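Long-range contact in RNA pseudouridylate synthase domain-containing protein 1 (Homo sapiens, PDB 5VBB), which probably binds RNA and isomerises uridine in it to pseudouridine, as an RluA-type pseudouridine synthase: residues Leu102-His116 with Val178-Asp190. Numbering follows the deposited sequence.
Sequences LLRGHIQESRVTISH and VHCSALGHPVVGD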
ATOM      1  N   LEU A 102       5.829   1.647   7.788  1.00 34.94           N
ATOM      2  CA  LEU A 102       6.879   1.869   8.742  1.00 34.38           C
ATOM      3  C   LEU A 102       8.132   1.851   7.888  1.00 38.13           C
ATOM      4  O   LEU A 102       8.390   0.864   7.234  1.00 38.74           O
ATOM      5  CB  LEU A 102       6.961   0.820   9.817  1.00 34.85           C
ATOM      6  CG  LEU A 102       5.784   0.744  10.781  1.00 39.22           C
ATOM      7  CD1 LEU A 102       5.926  -0.434  11.711  1.00 40.37           C
ATOM      8  CD2 LEU A 102       5.632   2.002  11.546  1.00 38.25           C
ATOM      9  N   LEU A 103       8.862   2.969   7.851  1.00 35.83           N
ATOM     10  CA  LEU A 103      10.042   3.142   7.030  1.00 35.88           C
ATOM     11  C   LEU A 103      11.295   3.237   7.888  1.00 39.70           C
ATOM     12  O   LEU A 103      11.225   3.808   8.971  1.00 38.61           O
ATOM     13  CB  LEU A 103       9.912   4.464   6.261  1.00 35.64           C
ATOM     14  CG  LEU A 103       8.734   4.636   5.316  1.00 37.38           C
ATOM     15  CD1 LEU A 103       8.927   5.899   4.505  1.00 36.51           C
ATOM     16  CD2 LEU A 103       8.598   3.431   4.392  1.00 35.39           C
ATOM     17  N   ARG A 104      12.451   2.849   7.338  1.00 36.76           N
ATOM     18  CA  ARG A 104      13.743   2.925   8.049  1.00 36.98           C
ATOM     19  C   ARG A 104      14.194   4.367   8.239  1.00 42.06           C
ATOM     20  O   ARG A 104      14.137   5.138   7.294  1.00 41.12           O
ATOM     21  CB  ARG A 104      14.848   2.172   7.280  1.00 37.70           C
ATOM     22  CG  ARG A 104      14.661   0.654   7.179  1.00 43.58           C
ATOM     23  CD  ARG A 104      14.975   0.012   8.486  1.00 48.61           C
ATOM     24  NE  ARG A 104      14.757  -1.433   8.511  1.00 48.11           N
ATOM     25  CZ  ARG A 104      14.606  -2.134   9.624  1.00 52.82           C
ATOM     26  NH1 ARG A 104      14.650  -1.533  10.806  1.00 42.96           N
ATOM     27  NH2 ARG A 104      14.369  -3.438   9.565  1.00 50.31           N
ATOM     28  N   GLY A 105      14.671   4.697   9.442  1.00 41.87           N
ATOM     29  CA  GLY A 105      15.166   6.023   9.793  1.00 42.36           C
ATOM     30  C   GLY A 105      14.085   7.002  10.198  1.00 45.71           C
ATOM     31  O   GLY A 105      12.904   6.807   9.895  1.00 46.10           O
ATOM     32  N   HIS A 106      14.495   8.075  10.888  1.00 41.78           N
ATOM     33  CA  HIS A 106      13.641   9.180  11.319  1.00 40.78           C
ATOM     34  C   HIS A 106      13.646  10.254  10.217  1.00 44.71           C
ATOM     35  O   HIS A 106      14.676  10.885  10.012  1.00 43.47           O
ATOM     36  CB  HIS A 106      14.176   9.789  12.630  1.00 42.98           C
ATOM     37  CG  HIS A 106      13.929   8.916  13.827  1.00 45.80           C
ATOM     38  ND1 HIS A 106      14.541   9.169  15.035  1.00 47.93           N
ATOM     39  CD2 HIS A 106      13.047   7.899  13.987  1.00 45.51           C
ATOM     40  CE1 HIS A 106      14.085   8.247  15.869  1.00 47.55           C
ATOM     41  NE2 HIS A 106      13.170   7.467  15.284  1.00 46.69           N
ATOM     42  N   ILE A 107      12.517  10.457   9.511  1.00 41.50           N
ATOM     43  CA  ILE A 107      12.419  11.459   8.439  1.00 40.22           C
ATOM     44  C   ILE A 107      12.172  12.790   9.125  1.00 45.10           C
ATOM     45  O   ILE A 107      11.166  12.912   9.819  1.00 44.70           O
ATOM     46  CB  ILE A 107      11.295  11.059   7.465  1.00 42.50           C
ATOM     47  CG1 ILE A 107      11.660   9.713   6.803  1.00 42.17           C
ATOM     48  CG2 ILE A 107      11.053  12.141   6.409  1.00 44.87           C
ATOM     49  CD1 ILE A 107      10.643   9.097   5.833  1.00 38.77           C
ATOM     50  N   GLN A 108      13.088  13.773   8.983  1.00 44.75           N
ATOM     51  CA  GLN A 108      12.962  15.042   9.711  1.00 45.87           C
ATOM     52  C   GLN A 108      11.974  16.015   9.062  1.00 50.35           C
ATOM     53  O   GLN A 108      11.359  16.781   9.787  1.00 51.44           O
ATOM     54  CB  GLN A 108      14.333  15.707   9.881  1.00 48.88           C
ATOM     55  CG  GLN A 108      15.371  14.808  10.565  1.00 62.34           C
ATOM     56  CD  GLN A 108      14.966  14.339  11.954  1.00 78.50           C
ATOM     57  OE1 GLN A 108      14.279  15.046  12.708  1.00 70.79           O
ATOM     58  NE2 GLN A 108      15.419  13.149  12.345  1.00 68.91           N
ATOM     59  N   GLU A 109      11.755  15.945   7.748  1.00 47.61           N
ATOM     60  CA  GLU A 109      10.750  16.794   7.061  1.00 46.90           C
ATOM     61  C   GLU A 109       9.355  16.284   7.445  1.00 49.72           C
ATOM     62  O   GLU A 109       9.168  15.075   7.479  1.00 48.54           O
ATOM     63  CB  GLU A 109      10.887  16.686   5.536  1.00 47.21           C
ATOM     64  CG  GLU A 109      12.220  17.131   4.968  1.00 60.02           C
ATOM     65  CD  GLU A 109      13.316  16.099   4.780  1.00 84.81           C
ATOM     66  OE1 GLU A 109      13.045  14.889   4.958  1.00 85.11           O
ATOM     67  OE2 GLU A 109      14.464  16.508   4.486  1.00 84.59           O
ATOM     68  N   SER A 110       8.373  17.163   7.680  1.00 45.81           N
ATOM     69  CA  SER A 110       7.022  16.710   8.033  1.00 46.05           C
ATOM     70  C   SER A 110       6.286  16.124   6.827  1.00 45.49           C
ATOM     71  O   SER A 110       5.460  15.233   6.986  1.00 42.03           O
ATOM     72  CB  SER A 110       6.206  17.838   8.658  1.00 53.09           C
ATOM     73  OG  SER A 110       5.648  18.713   7.694  1.00 63.89           O
ATOM     74  N   ARG A 111       6.574  16.642   5.624  1.00 42.41           N
ATOM     75  CA  ARG A 111       5.934  16.182   4.389  1.00 40.84           C
ATOM     76  C   ARG A 111       6.945  16.214   3.271  1.00 43.32           C
ATOM     77  O   ARG A 111       7.758  17.148   3.195  1.00 42.74           O
ATOM     78  CB  ARG A 111       4.732  17.075   4.032  1.00 40.70           C
ATOM     79  CG  ARG A 111       3.947  16.633   2.791  1.00 40.31           C
ATOM     80  CD  ARG A 111       2.749  17.519   2.607  1.00 43.08           C
ATOM     81  NE  ARG A 111       1.747  16.954   1.708  1.00 45.48           N
ATOM     82  CZ  ARG A 111       0.603  17.557   1.401  1.00 51.15           C
ATOM     83  NH1 ARG A 111       0.303  18.733   1.933  1.00 38.77           N
ATOM     84  NH2 ARG A 111      -0.263  16.977   0.580  1.00 49.63           N
ATOM     85  N   VAL A 112       6.936  15.180   2.438  1.00 38.07           N
ATOM     86  CA  VAL A 112       7.870  15.058   1.315  1.00 38.15           C
ATOM     87  C   VAL A 112       7.091  14.727   0.061  1.00 39.87           C
ATOM     88  O   VAL A 112       6.296  13.783   0.061  1.00 40.16           O
ATOM     89  CB  VAL A 112       8.933  13.958   1.590  1.00 42.47           C
ATOM     90  CG1 VAL A 112       9.880  13.771   0.409  1.00 41.18           C
ATOM     91  CG2 VAL A 112       9.711  14.247   2.861  1.00 43.55           C
ATOM     92  N   THR A 113       7.375  15.448  -1.019  1.00 35.31           N
ATOM     93  CA  THR A 113       6.831  15.161  -2.349  1.00 35.38           C
ATOM     94  C   THR A 113       7.928  14.359  -3.019  1.00 40.34           C
ATOM     95  O   THR A 113       9.057  14.826  -3.065  1.00 41.74           O
ATOM     96  CB  THR A 113       6.567  16.458  -3.116  1.00 45.78           C
ATOM     97  OG1 THR A 113       5.592  17.197  -2.410  1.00 43.06           O
ATOM     98  CG2 THR A 113       6.051  16.208  -4.494  1.00 44.89           C
ATOM     99  N   ILE A 114       7.640  13.154  -3.486  1.00 34.43           N
ATOM    100  CA  ILE A 114       8.650  12.302  -4.137  1.00 33.82           C
ATOM    101  C   ILE A 114       8.216  12.211  -5.566  1.00 37.63           C
ATOM    102  O   ILE A 114       7.170  11.618  -5.866  1.00 34.17           O
ATOM    103  CB  ILE A 114       8.773  10.903  -3.529  1.00 35.92           C
ATOM    104  CG1 ILE A 114       8.787  10.966  -1.978  1.00 37.95           C
ATOM    105  CG2 ILE A 114      10.044  10.257  -4.094  1.00 37.72           C
ATOM    106  CD1 ILE A 114       8.585   9.695  -1.307  1.00 43.77           C
ATOM    107  N   SER A 115       8.994  12.806  -6.445  1.00 34.54           N
ATOM    108  CA  SER A 115       8.624  12.943  -7.852  1.00 35.19           C
ATOM    109  C   SER A 115       9.573  12.237  -8.819  1.00 41.62           C
ATOM    110  O   SER A 115       9.309  12.289 -10.009  1.00 39.88           O
ATOM    111  CB  SER A 115       8.575  14.430  -8.187  1.00 38.36           C
ATOM    112  OG  SER A 115       9.853  15.029  -8.028  1.00 41.82           O
ATOM    113  N   HIS A 116      10.658  11.590  -8.344  1.00 39.99           N
ATOM    114  CA  HIS A 116      11.612  10.917  -9.241  1.00 43.29           C
ATOM    115  C   HIS A 116      10.867   9.909 -10.079  1.00 42.89           C
ATOM    116  O   HIS A 116      10.077   9.136  -9.539  1.00 38.39           O
ATOM    117  CB  HIS A 116      12.694  10.141  -8.480  1.00 47.69           C
ATOM    118  CG  HIS A 116      13.622  10.956  -7.636  1.00 54.30           C
ATOM    119  ND1 HIS A 116      13.885  12.284  -7.913  1.00 58.36           N
ATOM    120  CD2 HIS A 116      14.328  10.584  -6.544  1.00 57.47           C
ATOM    121  CE1 HIS A 116      14.742  12.678  -6.983  1.00 58.85           C
ATOM    122  NE2 HIS A 116      15.015  11.686  -6.125  1.00 58.36           N
ATOM    123  N   VAL A 178       9.703   1.729  -4.094  1.00 36.77           N
ATOM    124  CA  VAL A 178      10.859   2.275  -4.809  1.00 36.24           C
ATOM    125  C   VAL A 178      11.150   3.705  -4.350  1.00 38.13           C
ATOM    126  O   VAL A 178      12.322   4.067  -4.145  1.00 36.33           O
ATOM    127  CB  VAL A 178      10.632   2.184  -6.324  1.00 40.37           C
ATOM    128  CG1 VAL A 178      11.712   2.957  -7.108  1.00 41.90           C
ATOM    129  CG2 VAL A 178      10.571   0.731  -6.753  1.00 40.25           C
ATOM    130  N   HIS A 179      10.100   4.527  -4.251  1.00 35.47           N
ATOM    131  CA  HIS A 179      10.241   5.920  -3.847  1.00 34.14           C
ATOM    132  C   HIS A 179      10.815   6.062  -2.424  1.00 37.93           C
ATOM    133  O   HIS A 179      11.670   6.919  -2.205  1.00 35.44           O
ATOM    134  CB  HIS A 179       8.914   6.659  -3.959  1.00 33.58           C
ATOM    135  CG  HIS A 179       8.665   7.347  -5.281  1.00 35.39           C
ATOM    136  ND1 HIS A 179       7.444   7.901  -5.562  1.00 36.20           N
ATOM    137  CD2 HIS A 179       9.488   7.552  -6.342  1.00 36.17           C
ATOM    138  CE1 HIS A 179       7.549   8.416  -6.784  1.00 35.61           C
ATOM    139  NE2 HIS A 179       8.790   8.281  -7.255  1.00 36.12           N
ATOM    140  N   CYS A 180      10.314   5.281  -1.462  1.00 35.88           N
ATOM    141  CA  CYS A 180      10.799   5.382  -0.065  1.00 35.76           C
ATOM    142  C   CYS A 180      12.267   4.919   0.050  1.00 39.03           C
ATOM    143  O   CYS A 180      13.088   5.596   0.672  1.00 35.55           O
ATOM    144  CB  CYS A 180       9.867   4.590   0.851  1.00 35.78           C
ATOM    145  SG  CYS A 180       8.229   5.351   1.003  1.00 38.52           S
ATOM    146  N   SER A 181      12.614   3.846  -0.671  1.00 37.28           N
ATOM    147  CA  SER A 181      13.982   3.338  -0.742  1.00 38.94           C
ATOM    148  C   SER A 181      14.906   4.366  -1.398  1.00 44.37           C
ATOM    149  O   SER A 181      16.024   4.576  -0.919  1.00 45.22           O
ATOM    150  CB  SER A 181      14.014   2.016  -1.500  1.00 40.47           C
ATOM    151  OG  SER A 181      15.343   1.549  -1.652  1.00 59.42           O
ATOM    152  N   ALA A 182      14.426   5.046  -2.452  1.00 42.23           N
ATOM    153  CA  ALA A 182      15.178   6.088  -3.146  1.00 43.30           C
ATOM    154  C   ALA A 182      15.474   7.300  -2.235  1.00 48.13           C
ATOM    155  O   ALA A 182      16.481   7.969  -2.442  1.00 48.45           O
ATOM    156  CB  ALA A 182      14.421   6.551  -4.372  1.00 43.47           C
ATOM    157  N   LEU A 183      14.569   7.613  -1.272  1.00 43.09           N
ATOM    158  CA  LEU A 183      14.797   8.687  -0.290  1.00 44.07           C
ATOM    159  C   LEU A 183      15.831   8.280   0.766  1.00 44.81           C
ATOM    160  O   LEU A 183      16.159   9.106   1.603  1.00 43.68           O
ATOM    161  CB  LEU A 183      13.525   9.027   0.522  1.00 44.25           C
ATOM    162  CG  LEU A 183      12.438   9.834  -0.070  1.00 49.48           C
ATOM    163  CD1 LEU A 183      11.334  10.071   1.001  1.00 48.93           C
ATOM    164  CD2 LEU A 183      12.961  11.135  -0.614  1.00 49.80           C
ATOM    165  N   GLY A 184      16.166   6.994   0.843  1.00 41.23           N
ATOM    166  CA  GLY A 184      17.017   6.430   1.877  1.00 39.61           C
ATOM    167  C   GLY A 184      16.208   5.969   3.072  1.00 41.45           C
ATOM    168  O   GLY A 184      16.785   5.808   4.139  1.00 40.28           O
ATOM    169  N   HIS A 185      14.856   5.750   2.916  1.00 38.23           N
ATOM    170  CA  HIS A 185      13.954   5.323   4.001  1.00 35.63           C
ATOM    171  C   HIS A 185      13.119   4.164   3.539  1.00 38.73           C
ATOM    172  O   HIS A 185      11.894   4.286   3.404  1.00 38.22           O
ATOM    173  CB  HIS A 185      13.099   6.512   4.471  1.00 35.09           C
ATOM    174  CG  HIS A 185      13.949   7.633   4.977  1.00 38.40           C
ATOM    175  ND1 HIS A 185      14.612   7.539   6.176  1.00 40.73           N
ATOM    176  CD2 HIS A 185      14.260   8.817   4.405  1.00 38.38           C
ATOM    177  CE1 HIS A 185      15.285   8.666   6.315  1.00 39.00           C
ATOM    178  NE2 HIS A 185      15.099   9.460   5.265  1.00 38.62           N
ATOM    179  N   PRO A 186      13.766   3.016   3.249  1.00 36.33           N
ATOM    180  CA  PRO A 186      13.011   1.872   2.725  1.00 34.88           C
ATOM    181  C   PRO A 186      11.952   1.349   3.678  1.00 39.29           C
ATOM    182  O   PRO A 186      12.060   1.501   4.895  1.00 38.64           O
ATOM    183  CB  PRO A 186      14.093   0.808   2.464  1.00 38.13           C
ATOM    184  CG  PRO A 186      15.271   1.249   3.223  1.00 44.14           C
ATOM    185  CD  PRO A 186      15.220   2.716   3.336  1.00 40.05           C
ATOM    186  N   VAL A 187      10.969   0.630   3.119  1.00 35.81           N
ATOM    187  CA  VAL A 187       9.942   0.029   3.938  1.00 34.08           C
ATOM    188  C   VAL A 187      10.581  -1.077   4.767  1.00 38.30           C
ATOM    189  O   VAL A 187      11.353  -1.884   4.261  1.00 36.91           O
ATOM    190  CB  VAL A 187       8.774  -0.510   3.084  1.00 37.04           C
ATOM    191  CG1 VAL A 187       7.774  -1.264   3.946  1.00 36.53           C
ATOM    192  CG2 VAL A 187       8.113   0.595   2.295  1.00 36.11           C
ATOM    193  N   VAL A 188      10.237  -1.111   6.056  1.00 36.45           N
ATOM    194  CA  VAL A 188      10.715  -2.134   6.973  1.00 34.43           C
ATOM    195  C   VAL A 188      10.205  -3.486   6.509  1.00 39.05           C
ATOM    196  O   VAL A 188       9.025  -3.634   6.224  1.00 35.66           O
ATOM    197  CB  VAL A 188      10.276  -1.829   8.428  1.00 39.67           C
ATOM    198  CG1 VAL A 188      10.580  -3.000   9.354  1.00 39.63           C
ATOM    199  CG2 VAL A 188      10.950  -0.545   8.948  1.00 39.85           C
ATOM    200  N   GLY A 189      11.107  -4.458   6.440  1.00 37.44           N
ATOM    201  CA  GLY A 189      10.805  -5.813   5.999  1.00 36.38           C
ATOM    202  C   GLY A 189      10.655  -5.956   4.490  1.00 38.19           C
ATOM    203  O   GLY A 189      10.174  -6.995   4.005  1.00 37.30           O
ATOM    204  N   ASP A 190      11.119  -4.974   3.732  1.00 35.88           N
ATOM    205  CA  ASP A 190      11.066  -5.035   2.273  1.00 36.16           C
ATOM    206  C   ASP A 190      12.239  -5.860   1.757  1.00 41.05           C
ATOM    207  O   ASP A 190      13.373  -5.380   1.684  1.00 38.81           O
ATOM    208  CB  ASP A 190      11.053  -3.647   1.646  1.00 37.76           C
ATOM    209  CG  ASP A 190      10.701  -3.637   0.172  1.00 43.05           C
ATOM    210  OD1 ASP A 190      10.981  -4.628  -0.510  1.00 38.46           O
ATOM    211  OD2 ASP A 190      10.248  -2.588  -0.325  1.00 40.84           O
TER
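Ile-107 lays CG1 over the centre of one face of the His-185 ring, 3.5 Å from the centroid in a CH-pi contact, while at the ring's edge ND1 donates to Arg-104 O at 2.7 Å, with the acceptor in the ring plane. Histidine suits this place because it offers a flat aromatic face to the isoleucine and an in-plane N-H to the carbonyl. On the His-179 ring, Ile-114 CG2 lies over one face, offset toward the rim, in a second CH-pi contact, and NE2 gives a nearly straight bond (168°) to His-116 O. Since ND1 bonds Thr-146 OG1, both ring nitrogens are engaged and the ring's rotation is fixed; a leucine here would probably leave the His-116 carbonyl and the Thr-146 hydroxyl without their mate. The branched Ile-114 serves two partners: CG2, anti to the backbone N, lies on the imidazole, and CD1 meets Leu-183 CD1 tip to tip at 3.6 Å. Arg-104 suits its place because its flat head takes Val-188 CG2 on one face while its NE forms a salt bridge with Glu-200. Leu-103 fills the middle, its CD1 3.6 Å from Cys-180 SG and its CD2 against Val-187 CG2. Backbone bonds from Val-188 N to Leu-102 O and Arg-104 N to Pro-186 O flank a single bridge between Leu-103 and Val-187, whose side chain is about 9 Å from that of Asp-67, the probable active-site aspartate. Gly-184, its positive phi (90°) suiting a residue without a side chain, leads the chain out of helix 175-182 in a Schellman motif toward the bridge on the end of strand 96-104, while the helix packs against strand 111-114.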